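Local coordinates for tartronic semialdehyde reductase (Salmonella typhimurium, PDB 1YB4), which catalyses the reversible reduction of tartronate semialdehyde (2-hydroxy-3-oxopropanoate) to (R)-glycerate with NADH or NADPH as the electron donor, at residues A19-R24 and F152-K157; T85-K90 and M113-L118; R227-G232 and M282-E287. All blocks are in the same frame, centred on the assembly; numbering follows the deposited sequence.

Interaction 1 (A19-R24 and F152-K157); sequences AINLAR and FDILGK
Ile154, one residue from the C-terminal end of helix 142-155, points toward helix 15-24 and meets it with both of its branches. Its CG2 methyl is held anti to the backbone N, which sends it against the main chain of the other helix, where CG2 of Ile154 stands 3.5 Å from the backbone O of Asn21. The longer branch, beside the backbone N, brings CD1 of Ile154 to 4.3 Å from CD2 of Leu22. As a whole the Ile154 side chain slides past that of Asn21, the two running in opposite directions, and beyond them Ile154 also rests on Ala25.

Next comes Leu155, buried, with CD2 as its touching methyl. CD2 of Leu155 lies 3.9 Å from CG of Leu22 and 4.4 Å from CB of Asn21, so one methyl covers two neighbouring residues of the facing helix. The helix stops right behind it: Gly156 leaves helical geometry, although its N still bonds back to Phe152 O.

The two helices belong to the Rossmann-type coenzyme domain, one following its first strand, the other leading into strand 158-163. Neither a hydrogen bond nor a salt bridge joins the segments. The 234 Å² of shared surface is largely aliphatic, with Asn21 at its side, so packing and the exclusion of water probably do most of the holding.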
ATOM      1  N   ALA A  19      31.204  11.917  23.404  1.00 34.03           N
ATOM      2  CA  ALA A  19      31.780  12.525  24.594  1.00 35.20           C
ATOM      3  C   ALA A  19      33.304  12.413  24.475  1.00 36.24           C
ATOM      4  O   ALA A  19      34.035  13.387  24.719  1.00 33.95           O
ATOM      5  CB  ALA A  19      31.278  11.803  25.860  1.00 30.35           C
ATOM      6  N   ILE A  20      33.772  11.227  24.082  1.00 36.65           N
ATOM      7  CA  ILE A  20      35.203  10.986  23.910  1.00 38.02           C
ATOM      8  C   ILE A  20      35.823  11.982  22.925  1.00 38.58           C
ATOM      9  O   ILE A  20      36.953  12.411  23.107  1.00 38.71           O
ATOM     10  CB  ILE A  20      35.482   9.551  23.420  1.00 36.20           C
ATOM     11  CG1 ILE A  20      35.075   8.553  24.502  1.00 36.49           C
ATOM     12  CG2 ILE A  20      36.954   9.392  23.075  1.00 36.97           C
ATOM     13  CD1 ILE A  20      35.531   7.124  24.235  1.00 37.69           C
ATOM     14  N   ASN A  21      35.094  12.355  21.880  1.00 39.39           N
ATOM     15  CA  ASN A  21      35.632  13.321  20.932  1.00 40.68           C
ATOM     16  C   ASN A  21      35.700  14.734  21.521  1.00 39.02           C
ATOM     17  O   ASN A  21      36.625  15.480  21.222  1.00 37.75           O
ATOM     18  CB  ASN A  21      34.803  13.353  19.646  1.00 43.07           C
ATOM     19  CG  ASN A  21      35.459  12.595  18.522  1.00 46.43           C
ATOM     20  OD1 ASN A  21      35.610  11.379  18.584  1.00 47.75           O
ATOM     21  ND2 ASN A  21      35.866  13.316  17.484  1.00 50.89           N
ATOM     22  N   LEU A  22      34.717  15.108  22.336  1.00 36.74           N
ATOM     23  CA  LEU A  22      34.713  16.435  22.950  1.00 35.55           C
ATOM     24  C   LEU A  22      35.831  16.523  24.001  1.00 38.88           C
ATOM     25  O   LEU A  22      36.530  17.541  24.108  1.00 38.12           O
ATOM     26  CB  LEU A  22      33.364  16.715  23.612  1.00 30.74           C
ATOM     27  CG  LEU A  22      32.161  16.932  22.689  1.00 26.86           C
ATOM     28  CD1 LEU A  22      30.922  17.048  23.530  1.00 19.21           C
ATOM     29  CD2 LEU A  22      32.349  18.196  21.853  1.00 26.00           C
ATOM     30  N   ALA A  23      35.999  15.445  24.763  1.00 39.12           N
ATOM     31  CA  ALA A  23      37.023  15.390  25.792  1.00 39.07           C
ATOM     32  C   ALA A  23      38.410  15.419  25.154  1.00 40.18           C
ATOM     33  O   ALA A  23      39.332  16.061  25.661  1.00 40.32           O
ATOM     34  CB  ALA A  23      36.843  14.132  26.626  1.00 38.15           C
ATOM     35  N   ARG A  24      38.544  14.738  24.025  1.00 41.30           N
ATOM     36  CA  ARG A  24      39.813  14.674  23.315  1.00 44.21           C
ATOM     37  C   ARG A  24      40.226  16.033  22.767  1.00 46.31           C
ATOM     38  O   ARG A  24      41.383  16.232  22.417  1.00 48.52           O
ATOM     39  CB  ARG A  24      39.722  13.675  22.157  1.00 45.73           C
ATOM     40  CG  ARG A  24      41.062  13.286  21.541  1.00 46.19           C
ATOM     41  CD  ARG A  24      41.410  11.847  21.902  1.00 47.04           C
ATOM     42  NE  ARG A  24      40.526  10.898  21.238  1.00 46.49           N
ATOM     43  CZ  ARG A  24      40.457   9.611  21.552  1.00 47.13           C
ATOM     44  NH1 ARG A  24      39.627   8.803  20.895  1.00 47.64           N
ATOM     45  NH2 ARG A  24      41.211   9.137  22.533  1.00 41.38           N
ATOM     46  N   PHE A 152      29.925  21.260  17.534  1.00 31.68           N
ATOM     47  CA  PHE A 152      29.356  20.412  16.492  1.00 30.85           C
ATOM     48  C   PHE A 152      30.473  20.053  15.501  1.00 31.57           C
ATOM     49  O   PHE A 152      30.535  18.921  15.005  1.00 28.90           O
ATOM     50  CB  PHE A 152      28.235  21.134  15.736  1.00 26.36           C
ATOM     51  CG  PHE A 152      26.939  21.241  16.497  1.00 23.53           C
ATOM     52  CD1 PHE A 152      26.490  20.195  17.308  1.00 24.16           C
ATOM     53  CD2 PHE A 152      26.135  22.367  16.359  1.00 21.90           C
ATOM     54  CE1 PHE A 152      25.252  20.268  17.971  1.00 23.22           C
ATOM     55  CE2 PHE A 152      24.889  22.448  17.019  1.00 25.31           C
ATOM     56  CZ  PHE A 152      24.454  21.400  17.823  1.00 21.18           C
ATOM     57  N   ASP A 153      31.358  21.020  15.236  1.00 32.25           N
ATOM     58  CA  ASP A 153      32.472  20.838  14.292  1.00 33.34           C
ATOM     59  C   ASP A 153      33.368  19.683  14.679  1.00 33.10           C
ATOM     60  O   ASP A 153      33.988  19.062  13.823  1.00 35.63           O
ATOM     61  CB  ASP A 153      33.327  22.106  14.190  1.00 36.62           C
ATOM     62  CG  ASP A 153      32.768  23.122  13.211  1.00 40.12           C
ATOM     63  OD1 ASP A 153      33.201  24.294  13.250  1.00 42.66           O
ATOM     64  OD2 ASP A 153      31.911  22.753  12.391  1.00 42.91           O
ATOM     65  N   ILE A 154      33.450  19.410  15.974  1.00 33.63           N
ATOM     66  CA  ILE A 154      34.264  18.312  16.469  1.00 32.56           C
ATOM     67  C   ILE A 154      33.494  17.011  16.307  1.00 32.02           C
ATOM     68  O   ILE A 154      34.079  15.973  16.041  1.00 35.18           O
ATOM     69  CB  ILE A 154      34.577  18.484  17.957  1.00 33.13           C
ATOM     70  CG1 ILE A 154      35.323  19.791  18.178  1.00 31.46           C
ATOM     71  CG2 ILE A 154      35.393  17.310  18.457  1.00 35.31           C
ATOM     72  CD1 ILE A 154      35.468  20.144  19.625  1.00 33.62           C
ATOM     73  N   LEU A 155      32.173  17.081  16.447  1.00 31.28           N
ATOM     74  CA  LEU A 155      31.318  15.902  16.354  1.00 31.88           C
ATOM     75  C   LEU A 155      30.949  15.408  14.952  1.00 32.66           C
ATOM     76  O   LEU A 155      30.635  14.240  14.780  1.00 34.25           O
ATOM     77  CB  LEU A 155      30.037  16.142  17.153  1.00 29.38           C
ATOM     78  CG  LEU A 155      30.209  16.484  18.635  1.00 28.99           C
ATOM     79  CD1 LEU A 155      28.863  16.835  19.254  1.00 23.32           C
ATOM     80  CD2 LEU A 155      30.832  15.312  19.353  1.00 26.01           C
ATOM     81  N   GLY A 156      30.970  16.279  13.955  1.00 35.15           N
ATOM     82  CA  GLY A 156      30.614  15.836  12.614  1.00 38.51           C
ATOM     83  C   GLY A 156      31.038  16.785  11.501  1.00 39.70           C
ATOM     84  O   GLY A 156      31.620  17.834  11.769  1.00 40.82           O
ATOM     85  N   LYS A 157      30.751  16.419  10.251  1.00 38.78           N
ATOM     86  CA  LYS A 157      31.104  17.255   9.106  1.00 37.76           C
ATOM     87  C   LYS A 157      29.919  18.092   8.684  1.00 38.16           C
ATOM     88  O   LYS A 157      29.922  19.308   8.838  1.00 38.67           O
ATOM     89  CB  LYS A 157      31.540  16.413   7.898  1.00 42.29           C
ATOM     90  CG  LYS A 157      32.862  15.691   8.035  1.00 48.14           C
ATOM     91  CD  LYS A 157      33.379  15.213   6.678  1.00 52.16           C
ATOM     92  CE  LYS A 157      34.841  14.787   6.775  1.00 52.18           C
ATOM     93  NZ  LYS A 157      35.454  14.580   5.438  1.00 55.83           N
TER

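Interaction 2 (T85-K90 and M113-L118); sequences TSLQGK and MGADYL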
ATOM      1  N   THR A  85      16.911  22.743  39.069  1.00 88.61           N
ATOM      2  CA  THR A  85      18.260  23.294  39.021  1.00 84.56           C
ATOM      3  C   THR A  85      18.144  24.524  38.140  1.00 81.43           C
ATOM      4  O   THR A  85      17.451  24.492  37.125  1.00 81.45           O
ATOM      5  CB  THR A  85      19.264  22.327  38.351  1.00 84.82           C
ATOM      6  OG1 THR A  85      19.290  21.083  39.061  1.00 85.11           O
ATOM      7  CG2 THR A  85      20.670  22.933  38.346  1.00 83.94           C
ATOM      8  N   SER A  86      18.802  25.611  38.518  1.00 77.66           N
ATOM      9  CA  SER A  86      18.734  26.811  37.705  1.00 74.62           C
ATOM     10  C   SER A  86      19.170  26.451  36.295  1.00 72.23           C
ATOM     11  O   SER A  86      20.163  25.748  36.109  1.00 72.70           O
ATOM     12  CB  SER A  86      19.648  27.900  38.261  1.00 75.56           C
ATOM     13  OG  SER A  86      19.669  29.026  37.401  1.00 75.16           O
ATOM     14  N   LEU A  87      18.417  26.928  35.309  1.00 68.25           N
ATOM     15  CA  LEU A  87      18.709  26.664  33.908  1.00 63.74           C
ATOM     16  C   LEU A  87      19.087  27.975  33.248  1.00 62.68           C
ATOM     17  O   LEU A  87      19.437  28.016  32.068  1.00 61.73           O
ATOM     18  CB  LEU A  87      17.472  26.080  33.228  1.00 59.83           C
ATOM     19  CG  LEU A  87      17.561  24.653  32.676  1.00 58.21           C
ATOM     20  CD1 LEU A  87      18.157  23.702  33.697  1.00 56.75           C
ATOM     21  CD2 LEU A  87      16.173  24.209  32.281  1.00 56.47           C
ATOM     22  N   GLN A  88      19.023  29.043  34.038  1.00 62.03           N
ATOM     23  CA  GLN A  88      19.327  30.385  33.567  1.00 59.97           C
ATOM     24  C   GLN A  88      20.711  30.504  32.933  1.00 57.92           C
ATOM     25  O   GLN A  88      21.700  30.028  33.491  1.00 58.13           O
ATOM     26  CB  GLN A  88      19.197  31.384  34.722  1.00 60.68           C
ATOM     27  CG  GLN A  88      19.276  32.831  34.275  1.00 65.51           C
ATOM     28  CD  GLN A  88      18.125  33.225  33.354  1.00 68.95           C
ATOM     29  OE1 GLN A  88      18.273  34.095  32.487  1.00 70.16           O
ATOM     30  NE2 GLN A  88      16.967  32.594  33.547  1.00 69.55           N
ATOM     31  N   GLY A  89      20.760  31.136  31.761  1.00 54.97           N
ATOM     32  CA  GLY A  89      22.013  31.345  31.051  1.00 54.00           C
ATOM     33  C   GLY A  89      22.671  30.107  30.470  1.00 53.90           C
ATOM     34  O   GLY A  89      23.846  30.142  30.082  1.00 54.31           O
ATOM     35  N   LYS A  90      21.919  29.010  30.412  1.00 51.92           N
ATOM     36  CA  LYS A  90      22.442  27.760  29.877  1.00 48.43           C
ATOM     37  C   LYS A  90      21.887  27.423  28.504  1.00 46.34           C
ATOM     38  O   LYS A  90      20.894  27.993  28.040  1.00 43.16           O
ATOM     39  CB  LYS A  90      22.153  26.595  30.832  1.00 48.81           C
ATOM     40  CG  LYS A  90      22.915  26.662  32.143  1.00 49.71           C
ATOM     41  CD  LYS A  90      22.659  25.430  33.001  1.00 49.67           C
ATOM     42  CE  LYS A  90      23.360  25.557  34.347  1.00 48.08           C
ATOM     43  NZ  LYS A  90      24.816  25.841  34.184  1.00 46.65           N
HETATM   44  N   MSE A 113      12.331  28.689  31.246  1.00 55.88           N
HETATM   45  CA  MSE A 113      13.069  28.456  32.478  1.00 56.98           C
HETATM   46  C   MSE A 113      14.391  29.210  32.421  1.00 55.37           C
HETATM   47  O   MSE A 113      15.204  29.130  33.337  1.00 56.38           O
HETATM   48  CB  MSE A 113      13.336  26.971  32.680  1.00 63.74           C
HETATM   49  CG  MSE A 113      12.078  26.142  32.782  1.00 73.61           C
HETATM   50 SE   MSE A 113      12.380  24.496  33.726  1.00 87.58          SE
HETATM   51  CE  MSE A 113      11.513  24.965  35.397  1.00 82.13           C
ATOM     52  N   GLY A 114      14.602  29.932  31.327  1.00 53.28           N
ATOM     53  CA  GLY A 114      15.814  30.715  31.170  1.00 53.39           C
ATOM     54  C   GLY A 114      16.994  30.039  30.491  1.00 54.07           C
ATOM     55  O   GLY A 114      18.145  30.265  30.869  1.00 55.67           O
ATOM     56  N   ALA A 115      16.727  29.220  29.480  1.00 52.09           N
ATOM     57  CA  ALA A 115      17.800  28.529  28.780  1.00 48.60           C
ATOM     58  C   ALA A 115      17.494  28.405  27.296  1.00 45.76           C
ATOM     59  O   ALA A 115      16.338  28.470  26.886  1.00 45.08           O
ATOM     60  CB  ALA A 115      18.010  27.150  29.392  1.00 45.98           C
ATOM     61  N   ASP A 116      18.539  28.250  26.492  1.00 43.61           N
ATOM     62  CA  ASP A 116      18.370  28.077  25.058  1.00 41.48           C
ATOM     63  C   ASP A 116      18.314  26.575  24.771  1.00 41.11           C
ATOM     64  O   ASP A 116      18.842  25.762  25.542  1.00 38.04           O
ATOM     65  CB  ASP A 116      19.524  28.728  24.296  1.00 42.47           C
ATOM     66  CG  ASP A 116      19.451  30.244  24.313  1.00 45.29           C
ATOM     67  OD1 ASP A 116      18.386  30.794  23.954  1.00 45.59           O
ATOM     68  OD2 ASP A 116      20.456  30.884  24.677  1.00 47.10           O
ATOM     69  N   TYR A 117      17.667  26.213  23.664  1.00 40.78           N
ATOM     70  CA  TYR A 117      17.500  24.817  23.276  1.00 37.42           C
ATOM     71  C   TYR A 117      17.786  24.621  21.800  1.00 37.58           C
ATOM     72  O   TYR A 117      17.296  25.366  20.951  1.00 36.40           O
ATOM     73  CB  TYR A 117      16.059  24.381  23.565  1.00 39.06           C
ATOM     74  CG  TYR A 117      15.768  22.898  23.426  1.00 37.57           C
ATOM     75  CD1 TYR A 117      15.484  22.121  24.552  1.00 38.16           C
ATOM     76  CD2 TYR A 117      15.756  22.275  22.176  1.00 34.64           C
ATOM     77  CE1 TYR A 117      15.190  20.759  24.444  1.00 36.91           C
ATOM     78  CE2 TYR A 117      15.469  20.914  22.057  1.00 37.09           C
ATOM     79  CZ  TYR A 117      15.186  20.166  23.195  1.00 37.90           C
ATOM     80  OH  TYR A 117      14.891  18.827  23.087  1.00 40.66           O
ATOM     81  N   LEU A 118      18.602  23.624  21.501  1.00 37.70           N
ATOM     82  CA  LEU A 118      18.900  23.292  20.122  1.00 38.02           C
ATOM     83  C   LEU A 118      18.557  21.823  19.980  1.00 37.57           C
ATOM     84  O   LEU A 118      19.034  21.011  20.772  1.00 40.23           O
ATOM     85  CB  LEU A 118      20.387  23.458  19.786  1.00 35.26           C
ATOM     86  CG  LEU A 118      21.091  24.808  19.653  1.00 35.50           C
ATOM     87  CD1 LEU A 118      22.493  24.557  19.092  1.00 26.16           C
ATOM     88  CD2 LEU A 118      20.297  25.749  18.747  1.00 32.02           C
TER
HETATM   89  O   HOH W   1      20.587  31.255  27.190  1.00 43.14           O
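Lys90 O takes the backbone N-H of Asp116, and this is the strong bond between the segments: 2.8 Å from Asp116 N to Lys90 O, an N-H...O angle of 162°, with the donor in the carbonyl plane. The same oxygen has a second, weak donor, a water that also donates to Asp116 OD2. That carboxylate oxygen is further paired with Arg147, a positive partner that probably steadies its charge, since Glu141 lies close to the other oxygen. The ammonium of Lys90 hydrogen-bonds to Ala59 O, and Ala115 O accepts ND2 of Asn111.

One step back, the chain makes a type II turn from Leu87 to Lys90, whose own bond, Lys90 N to Leu87 O, satisfies the Leu87 carbonyl. Gly114 O comes within 2.9 Å of Leu87 O, two acceptors with no proton to share, so probably an unfavourable approach. What Gly114 O receives is weaker: a bent bond from Gly89 N at 2.9 Å (126°) and a C-H...O contact from Gln88 CA. Gly114 itself ends helix 100-111 in a Schellman motif. With CG anti to the backbone N and a bend at chi2, Gln88 folds its amide back until NE2 of Gln88 is 3.2 Å from Gly114 CA.

The apolar part of the contact is small: Leu87 CB meets Ala115 CB at 4.0 Å, and Leu87 CD2 lies 4.0 Å from CB of Met113, a selenomethionine, with the two side chains crossing.

This is where a beta-alpha-beta crossover closes, strand 90-94 running parallel to strand 115-123. The ends of these neighbouring strands meet here, and the straight Asp116-Lys90 bond carries most of the polar pairing, while the turn adds only bent or weak contacts.

Interaction 3 (R227-G232 and M282-E287); sequences RTFEPG and MVQALE
Arg227 reaches across to Glu287 and grips both carboxylate oxygens, its side chain bending round the Phe229 ring on the way. CB of Arg227 starts above the ring plane, out beyond its rim, 4.3 Å from CE2 of Phe229. CG and CD then carry the chain round two bends, at chi2 and chi3, which bring the head group in front of the CZ end of the ring. NE of Arg227 passes 4.2 Å from CE2 of Phe229, and Phe229 CZ sits over the centre of one guanidinium face.

At the tip the two terminal nitrogens divide the work. Arg227 NH2 gives a nearly straight bond, 3.1 Å long and with an angle of 171° at the hydrogen, to the syn lone pair of Glu287 OE1, which lies in the guanidinium plane. Arg227 NH1 is closer to its oxygen, 2.8 Å from Glu287 OE2, yet the bond is more bent (132°), with OE2 tilted out of the guanidinium plane, consistent with the 41° between the two flat groups. NH1 also donates to Met224 O. The carboxylate is no less engaged: OE1 pairs with Lys293 and OE2 accepts Leu294 N, so the buried charge of Glu287 has two cationic partners and the C-terminal backbone around it.

Beside the salt bridge, Phe229 CZ packs 3.9 Å from CG1 of Val283, the two side chains crossing at about a right angle, while Gln284 CD lies 4.4 Å from Phe229 CE2.

The loop here joins helix 215-225 to helix 235-251, and the contact fastens it to the first turns of helix 283-290. Leu286, and Met282 at the start of the segment, face helix 167-195; Met282 and Ala285 face helix 257-271, and Leu286 packs on Asn255 of the second subunit.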
ATOM      1  N   ARG A 227      25.606  -9.126  -1.875  1.00 41.87           N
ATOM      2  CA  ARG A 227      25.032  -9.717  -0.652  1.00 39.90           C
ATOM      3  C   ARG A 227      25.787  -9.340   0.625  1.00 35.51           C
ATOM      4  O   ARG A 227      25.882 -10.135   1.560  1.00 32.57           O
ATOM      5  CB  ARG A 227      24.974 -11.241  -0.774  1.00 41.73           C
ATOM      6  CG  ARG A 227      24.533 -11.722  -2.144  1.00 45.08           C
ATOM      7  CD  ARG A 227      23.161 -11.198  -2.491  1.00 44.71           C
ATOM      8  NE  ARG A 227      22.115 -11.860  -1.715  1.00 45.69           N
ATOM      9  CZ  ARG A 227      20.842 -11.487  -1.735  1.00 42.81           C
ATOM     10  NH1 ARG A 227      20.472 -10.458  -2.489  1.00 43.84           N
ATOM     11  NH2 ARG A 227      19.945 -12.136  -1.008  1.00 38.85           N
ATOM     12  N   THR A 228      26.302  -8.117   0.668  1.00 35.20           N
ATOM     13  CA  THR A 228      27.045  -7.650   1.829  1.00 36.08           C
ATOM     14  C   THR A 228      26.138  -6.790   2.709  1.00 36.58           C
ATOM     15  O   THR A 228      25.971  -5.596   2.470  1.00 37.48           O
ATOM     16  CB  THR A 228      28.310  -6.856   1.381  1.00 36.89           C
ATOM     17  OG1 THR A 228      27.975  -5.486   1.139  1.00 36.63           O
ATOM     18  CG2 THR A 228      28.877  -7.456   0.083  1.00 32.02           C
ATOM     19  N   PHE A 229      25.555  -7.421   3.730  1.00 38.32           N
ATOM     20  CA  PHE A 229      24.627  -6.774   4.655  1.00 39.79           C
ATOM     21  C   PHE A 229      25.112  -6.548   6.092  1.00 43.04           C
ATOM     22  O   PHE A 229      24.301  -6.290   6.988  1.00 42.48           O
ATOM     23  CB  PHE A 229      23.327  -7.577   4.717  1.00 37.49           C
ATOM     24  CG  PHE A 229      22.722  -7.855   3.377  1.00 33.49           C
ATOM     25  CD1 PHE A 229      22.345  -6.804   2.541  1.00 32.61           C
ATOM     26  CD2 PHE A 229      22.531  -9.162   2.950  1.00 29.54           C
ATOM     27  CE1 PHE A 229      21.784  -7.048   1.299  1.00 28.54           C
ATOM     28  CE2 PHE A 229      21.974  -9.425   1.714  1.00 30.49           C
ATOM     29  CZ  PHE A 229      21.597  -8.361   0.882  1.00 31.34           C
ATOM     30  N   GLU A 230      26.412  -6.656   6.336  1.00 47.83           N
ATOM     31  CA  GLU A 230      26.895  -6.436   7.692  1.00 52.53           C
ATOM     32  C   GLU A 230      26.424  -5.053   8.101  1.00 52.49           C
ATOM     33  O   GLU A 230      26.434  -4.119   7.299  1.00 51.65           O
ATOM     34  CB  GLU A 230      28.429  -6.522   7.777  1.00 57.76           C
ATOM     35  CG  GLU A 230      28.992  -7.948   7.691  1.00 64.23           C
ATOM     36  CD  GLU A 230      29.343  -8.369   6.268  1.00 68.67           C
ATOM     37  OE1 GLU A 230      28.513  -8.169   5.354  1.00 69.99           O
ATOM     38  OE2 GLU A 230      30.456  -8.910   6.063  1.00 72.85           O
ATOM     39  N   PRO A 231      25.990  -4.907   9.355  1.00 52.54           N
ATOM     40  CA  PRO A 231      25.506  -3.630   9.871  1.00 52.96           C
ATOM     41  C   PRO A 231      26.305  -2.372   9.539  1.00 54.26           C
ATOM     42  O   PRO A 231      27.542  -2.349   9.524  1.00 53.79           O
ATOM     43  CB  PRO A 231      25.414  -3.884  11.367  1.00 52.50           C
ATOM     44  CG  PRO A 231      24.928  -5.294  11.398  1.00 54.50           C
ATOM     45  CD  PRO A 231      25.808  -5.974  10.355  1.00 54.21           C
ATOM     46  N   GLY A 232      25.539  -1.329   9.260  1.00 55.24           N
ATOM     47  CA  GLY A 232      26.055  -0.014   8.958  1.00 53.76           C
ATOM     48  C   GLY A 232      24.950   0.784   9.616  1.00 53.21           C
ATOM     49  O   GLY A 232      25.179   1.828  10.225  1.00 57.57           O
HETATM   50  N   MSE A 282      16.831  -4.862   3.116  1.00 28.59           N
HETATM   51  CA  MSE A 282      15.444  -4.666   2.730  1.00 31.20           C
HETATM   52  C   MSE A 282      15.106  -5.534   1.533  1.00 30.67           C
HETATM   53  O   MSE A 282      14.038  -6.133   1.476  1.00 32.53           O
HETATM   54  CB  MSE A 282      15.227  -3.192   2.359  1.00 37.76           C
HETATM   55  CG  MSE A 282      13.971  -2.881   1.559  1.00 42.97           C
HETATM   56 SE   MSE A 282      12.367  -3.037   2.612  1.00 56.35          SE
HETATM   57  CE  MSE A 282      11.662  -4.616   1.838  1.00 53.78           C
ATOM     58  N   VAL A 283      16.033  -5.597   0.582  1.00 29.93           N
ATOM     59  CA  VAL A 283      15.844  -6.339  -0.656  1.00 27.13           C
ATOM     60  C   VAL A 283      15.370  -7.757  -0.445  1.00 26.78           C
ATOM     61  O   VAL A 283      14.643  -8.318  -1.272  1.00 29.90           O
ATOM     62  CB  VAL A 283      17.151  -6.342  -1.504  1.00 27.01           C
ATOM     63  CG1 VAL A 283      18.264  -7.029  -0.742  1.00 25.27           C
ATOM     64  CG2 VAL A 283      16.909  -7.012  -2.858  1.00 23.69           C
ATOM     65  N   GLN A 284      15.763  -8.344   0.672  1.00 29.07           N
ATOM     66  CA  GLN A 284      15.364  -9.717   0.956  1.00 31.09           C
ATOM     67  C   GLN A 284      13.849  -9.867   1.074  1.00 28.18           C
ATOM     68  O   GLN A 284      13.301 -10.920   0.753  1.00 25.76           O
ATOM     69  CB  GLN A 284      16.043 -10.209   2.239  1.00 34.93           C
ATOM     70  CG  GLN A 284      17.560 -10.259   2.133  1.00 39.30           C
ATOM     71  CD  GLN A 284      18.203 -11.002   3.284  1.00 42.18           C
ATOM     72  OE1 GLN A 284      18.176 -10.547   4.429  1.00 47.15           O
ATOM     73  NE2 GLN A 284      18.780 -12.160   2.986  1.00 43.57           N
ATOM     74  N   ALA A 285      13.173  -8.815   1.529  1.00 26.77           N
ATOM     75  CA  ALA A 285      11.728  -8.877   1.682  1.00 26.98           C
ATOM     76  C   ALA A 285      11.062  -9.049   0.340  1.00 27.01           C
ATOM     77  O   ALA A 285      10.141  -9.846   0.202  1.00 26.64           O
ATOM     78  CB  ALA A 285      11.215  -7.638   2.361  1.00 28.79           C
ATOM     79  N   LEU A 286      11.524  -8.307  -0.660  1.00 27.88           N
ATOM     80  CA  LEU A 286      10.934  -8.442  -1.980  1.00 28.50           C
ATOM     81  C   LEU A 286      11.386  -9.729  -2.669  1.00 29.77           C
ATOM     82  O   LEU A 286      10.658 -10.290  -3.491  1.00 28.25           O
ATOM     83  CB  LEU A 286      11.247  -7.216  -2.830  1.00 26.75           C
ATOM     84  CG  LEU A 286      10.484  -6.043  -2.218  1.00 26.21           C
ATOM     85  CD1 LEU A 286      11.333  -5.375  -1.177  1.00 23.82           C
ATOM     86  CD2 LEU A 286      10.118  -5.077  -3.269  1.00 27.36           C
ATOM     87  N   GLU A 287      12.583 -10.207  -2.334  1.00 32.37           N
ATOM     88  CA  GLU A 287      13.055 -11.455  -2.929  1.00 31.82           C
ATOM     89  C   GLU A 287      12.117 -12.548  -2.424  1.00 30.54           C
ATOM     90  O   GLU A 287      11.686 -13.401  -3.186  1.00 30.85           O
ATOM     91  CB  GLU A 287      14.500 -11.756  -2.520  1.00 29.19           C
ATOM     92  CG  GLU A 287      15.516 -10.816  -3.149  1.00 32.53           C
ATOM     93  CD  GLU A 287      16.919 -11.027  -2.609  1.00 32.52           C
ATOM     94  OE1 GLU A 287      17.050 -11.242  -1.389  1.00 34.26           O
ATOM     95  OE2 GLU A 287      17.889 -10.961  -3.392  1.00 30.07           O
TER

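How the interactions relate
Interactions 1 and 2 share the coenzyme-binding domain, and the whole of interaction 2 falls within the chain between 19-24 and 152-157. Their centres are 22 Å apart, yet they touch: Phe152 CE2 packs 3.8 Å from Leu118 CD1, linking the end of helix 142-155 to the strand that leaves interaction 2. Interaction 3 comes later in the chain, in the helical C-terminal domain. It touches neither: its nearest atoms are about 14 Å from interaction 1 and about 23 Å from interaction 2. The centres of interactions 2 and 3 are 44 Å apart, on opposite sides of the chain's centre. All three lie away from Lys172, the predicted active-site residue on helix 167-195.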